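Side-chain contact in hydrolase (Thermococcus thioreducens, PDB 6IAH), which probably removes phosphate from small phosphorylated metabolites as a magnesium-dependent phosphatase of the haloacid dehalogenase superfamily: residues Gly123-Glu128 against Ala160-Gly165. Sequence-based numbering, arbitrary orientation. Where two conformers were deposited one is given.
Sequences GLWKKE and AERIIG
The CD1 methyl of Ile163 reaches in between Trp125 and Glu128. At the edge of the indole and in the ring plane, CD1 of Ile163 lies 3.9 Å from CE3 of Trp125. The same CD1 of Ile163 comes to 3.5 Å from OE1 of Glu128, so an apolar group here rests against a carboxylate oxygen as well as an aromatic rim. With CG1 anti to the carbonyl carbon and beside the backbone N (chi1 -69°), the CG1-CD1 arm is turned toward the turn. The isoleucine and tryptophan side chains run past one another in opposite directions, and CG1 of Ile163 lies 4.1 Å from CZ3 of Trp125. One helical residue earlier, Arg162 runs out to the far end of the indole, where its NH1 comes to 3.7 Å from CH2 of Trp125. The two side chains cross at about a right angle, with ring and guanidinium planes 83° apart. The contact joins the 3-10 turn just before strand 129-130, on the chain returning from the helical cap, to helix 154-164 of the Rossmann-like HAD core. Replacing Trp125 by an alanine removes the whole indole, which would probably leave the CD1 methyl of Ile163 without its aromatic edge and Arg162 without the ring it crosses, opening a gap between turn and helix. In the conformer modelled, CG of Lys126 lies over the centre of one indole face, 3.2 Å above its plane. Salt bridges to Glu158 and Glu113 hold the Arg162 guanidinium at its two terminal nitrogens. The buried carboxylate of Glu128 is gripped at both oxygens: OE1 pairs with Arg152, while OE2 is hydrogen-bonded to Tyr109 and Ser17. Its side chain lies about 5 Å from that of Asp8, a magnesium ligand.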
ATOM      1  N   GLY A 123     -17.244   1.276  -2.866  1.00 24.32           N
ATOM      2  CA  GLY A 123     -15.818   1.326  -2.738  1.00 24.17           C
ATOM      3  C   GLY A 123     -15.077   0.018  -2.984  1.00 23.04           C
ATOM      4  O   GLY A 123     -15.399  -1.004  -2.366  1.00 22.02           O
ATOM      5  N   LEU A 124     -14.034   0.081  -3.799  1.00 25.10           N
ATOM      6  CA  LEU A 124     -13.129  -1.069  -4.045  1.00 27.17           C
ATOM      7  C   LEU A 124     -12.370  -1.512  -2.815  1.00 25.15           C
ATOM      8  O   LEU A 124     -11.969  -2.658  -2.775  1.00 22.51           O
ATOM      9  CB  LEU A 124     -12.156  -0.809  -5.180  1.00 25.74           C
ATOM     10  CG  LEU A 124     -12.774  -0.721  -6.582  1.00 25.77           C
ATOM     11  CD1 LEU A 124     -11.753  -0.123  -7.543  1.00 25.59           C
ATOM     12  CD2 LEU A 124     -13.330  -2.066  -7.047  1.00 28.19           C
ATOM     13  N   TRP A 125     -12.258  -0.665  -1.774  1.00 21.13           N
ATOM     14  CA  TRP A 125     -11.631  -1.120  -0.548  1.00 23.83           C
ATOM     15  C   TRP A 125     -12.338  -2.377   0.062  1.00 27.38           C
ATOM     16  O   TRP A 125     -11.698  -3.178   0.739  1.00 25.88           O
ATOM     17  CB  TRP A 125     -11.515   0.016   0.497  1.00 22.28           C
ATOM     18  CG  TRP A 125     -12.813   0.339   1.161  1.00 25.81           C
ATOM     19  CD1 TRP A 125     -13.794   1.205   0.702  1.00 26.69           C
ATOM     20  CD2 TRP A 125     -13.261  -0.100   2.462  1.00 26.08           C
ATOM     21  NE1 TRP A 125     -14.836   1.251   1.591  1.00 26.15           N
ATOM     22  CE2 TRP A 125     -14.544   0.474   2.679  1.00 27.49           C
ATOM     23  CE3 TRP A 125     -12.746  -0.966   3.418  1.00 24.32           C
ATOM     24  CZ2 TRP A 125     -15.284   0.240   3.854  1.00 28.68           C
ATOM     25  CZ3 TRP A 125     -13.492  -1.230   4.556  1.00 27.03           C
ATOM     26  CH2 TRP A 125     -14.738  -0.622   4.772  1.00 29.13           C
ATOM     27  N   LYS A 126     -13.623  -2.553  -0.227  0.50 26.72           N
ATOM     28  CA  LYS A 126     -14.379  -3.634   0.358  0.50 28.85           C
ATOM     29  C   LYS A 126     -14.105  -4.975  -0.340  0.50 28.36           C
ATOM     30  O   LYS A 126     -14.561  -5.991   0.149  0.50 28.30           O
ATOM     31  CB  LYS A 126     -15.880  -3.246   0.433  0.50 32.05           C
ATOM     32  CG  LYS A 126     -16.073  -1.912   1.180  0.50 33.06           C
ATOM     33  CD  LYS A 126     -17.521  -1.493   1.408  0.50 37.01           C
ATOM     34  CE  LYS A 126     -18.477  -1.904   0.274  0.50 40.75           C
ATOM     35  NZ  LYS A 126     -18.295  -1.225  -1.053  0.50 41.04           N
ATOM     36  N   LYS A 127     -13.343  -4.988  -1.441  1.00 27.03           N
ATOM     37  CA  LYS A 127     -12.866  -6.254  -2.028  1.00 27.25           C
ATOM     38  C   LYS A 127     -11.604  -6.794  -1.336  1.00 28.32           C
ATOM     39  O   LYS A 127     -11.188  -7.888  -1.641  1.00 26.97           O
ATOM     40  CB  LYS A 127     -12.595  -6.096  -3.500  1.00 31.36           C
ATOM     41  CG  LYS A 127     -13.868  -5.808  -4.322  1.00 35.85           C
ATOM     42  CD  LYS A 127     -13.534  -6.061  -5.782  1.00 39.99           C
ATOM     43  CE  LYS A 127     -14.569  -5.512  -6.747  1.00 46.06           C
ATOM     44  NZ  LYS A 127     -15.903  -6.054  -6.412  1.00 48.27           N
ATOM     45  N   GLU A 128     -10.989  -6.003  -0.427  1.00 24.98           N
ATOM     46  CA  GLU A 128      -9.829  -6.439   0.368  1.00 25.28           C
ATOM     47  C   GLU A 128     -10.334  -7.479   1.412  1.00 28.04           C
ATOM     48  O   GLU A 128     -11.516  -7.404   1.894  1.00 26.84           O
ATOM     49  CB  GLU A 128      -9.175  -5.228   1.052  1.00 24.58           C
ATOM     50  CG  GLU A 128      -8.619  -4.218   0.050  1.00 22.12           C
ATOM     51  CD  GLU A 128      -8.057  -2.946   0.649  1.00 26.07           C
ATOM     52  OE1 GLU A 128      -7.971  -2.917   1.883  1.00 26.62           O
ATOM     53  OE2 GLU A 128      -7.687  -1.986  -0.118  1.00 30.62           O
ATOM     54  N   ALA A 160      -8.694  -0.737   7.551  1.00 25.24           N
ATOM     55  CA  ALA A 160      -8.004  -1.984   7.797  1.00 25.19           C
ATOM     56  C   ALA A 160      -8.489  -2.682   9.080  1.00 25.20           C
ATOM     57  O   ALA A 160      -8.703  -3.879   9.066  1.00 22.68           O
ATOM     58  CB  ALA A 160      -6.521  -1.754   7.868  1.00 24.18           C
ATOM     59  N   GLU A 161      -8.614  -1.915  10.170  1.00 22.31           N
ATOM     60  CA  GLU A 161      -9.212  -2.434  11.376  1.00 23.53           C
ATOM     61  C   GLU A 161     -10.622  -3.020  11.218  1.00 23.78           C
ATOM     62  O   GLU A 161     -10.956  -4.004  11.863  1.00 23.85           O
ATOM     63  CB  GLU A 161      -9.237  -1.379  12.457  1.00 23.59           C
ATOM     64  CG  GLU A 161      -7.848  -1.034  12.877  1.00 25.78           C
ATOM     65  CD  GLU A 161      -7.798   0.162  13.799  1.00 31.03           C
ATOM     66  OE1 GLU A 161      -8.697   1.029  13.736  1.00 35.25           O
ATOM     67  OE2 GLU A 161      -6.865   0.210  14.605  1.00 34.60           O
ATOM     68  N   ARG A 162     -11.429  -2.467  10.318  1.00 23.78           N
ATOM     69  CA  ARG A 162     -12.713  -3.064   9.965  1.00 25.11           C
ATOM     70  C   ARG A 162     -12.556  -4.377   9.252  1.00 25.34           C
ATOM     71  O   ARG A 162     -13.253  -5.356   9.558  1.00 29.30           O
ATOM     72  CB  ARG A 162     -13.539  -2.124   9.092  1.00 26.07           C
ATOM     73  CG  ARG A 162     -13.920  -0.823   9.830  1.00 29.23           C
ATOM     74  CD  ARG A 162     -14.841  -0.069   8.884  1.00 33.41           C
ATOM     75  NE  ARG A 162     -14.804   1.360   9.080  1.00 33.83           N
ATOM     76  CZ  ARG A 162     -15.366   2.211   8.216  1.00 32.96           C
ATOM     77  NH1 ARG A 162     -16.084   1.790   7.192  1.00 35.35           N
ATOM     78  NH2 ARG A 162     -15.268   3.468   8.422  1.00 36.33           N
ATOM     79  N   ILE A 163     -11.633  -4.419   8.323  1.00 24.29           N
ATOM     80  CA  ILE A 163     -11.433  -5.634   7.506  1.00 25.09           C
ATOM     81  C   ILE A 163     -10.932  -6.793   8.384  1.00 26.36           C
ATOM     82  O   ILE A 163     -11.357  -7.900   8.226  1.00 27.33           O
ATOM     83  CB  ILE A 163     -10.441  -5.354   6.344  1.00 25.01           C
ATOM     84  CG1 ILE A 163     -11.089  -4.410   5.319  1.00 23.21           C
ATOM     85  CG2 ILE A 163     -10.011  -6.639   5.605  1.00 24.36           C
ATOM     86  CD1 ILE A 163     -10.132  -3.655   4.483  1.00 23.73           C
ATOM     87  N   ILE A 164      -9.982  -6.470   9.279  0.50 25.87           N
ATOM     88  CA  ILE A 164      -9.326  -7.426  10.158  0.50 24.56           C
ATOM     89  C   ILE A 164     -10.231  -7.848  11.305  0.50 26.93           C
ATOM     90  O   ILE A 164     -10.288  -9.018  11.648  0.50 28.73           O
ATOM     91  CB  ILE A 164      -8.002  -6.832  10.715  0.50 22.94           C
ATOM     92  CG1 ILE A 164      -7.000  -6.664   9.573  0.50 21.22           C
ATOM     93  CG2 ILE A 164      -7.396  -7.710  11.819  0.50 21.20           C
ATOM     94  CD1 ILE A 164      -5.885  -5.686   9.827  0.50 19.63           C
ATOM     95  N   GLY A 165     -10.962  -6.900  11.876  1.00 26.84           N
ATOM     96  CA  GLY A 165     -11.745  -7.121  13.056  1.00 28.29           C
ATOM     97  C   GLY A 165     -10.897  -7.032  14.301  1.00 30.05           C
ATOM     98  O   GLY A 165     -11.116  -7.786  15.271  1.00 31.03           O
TER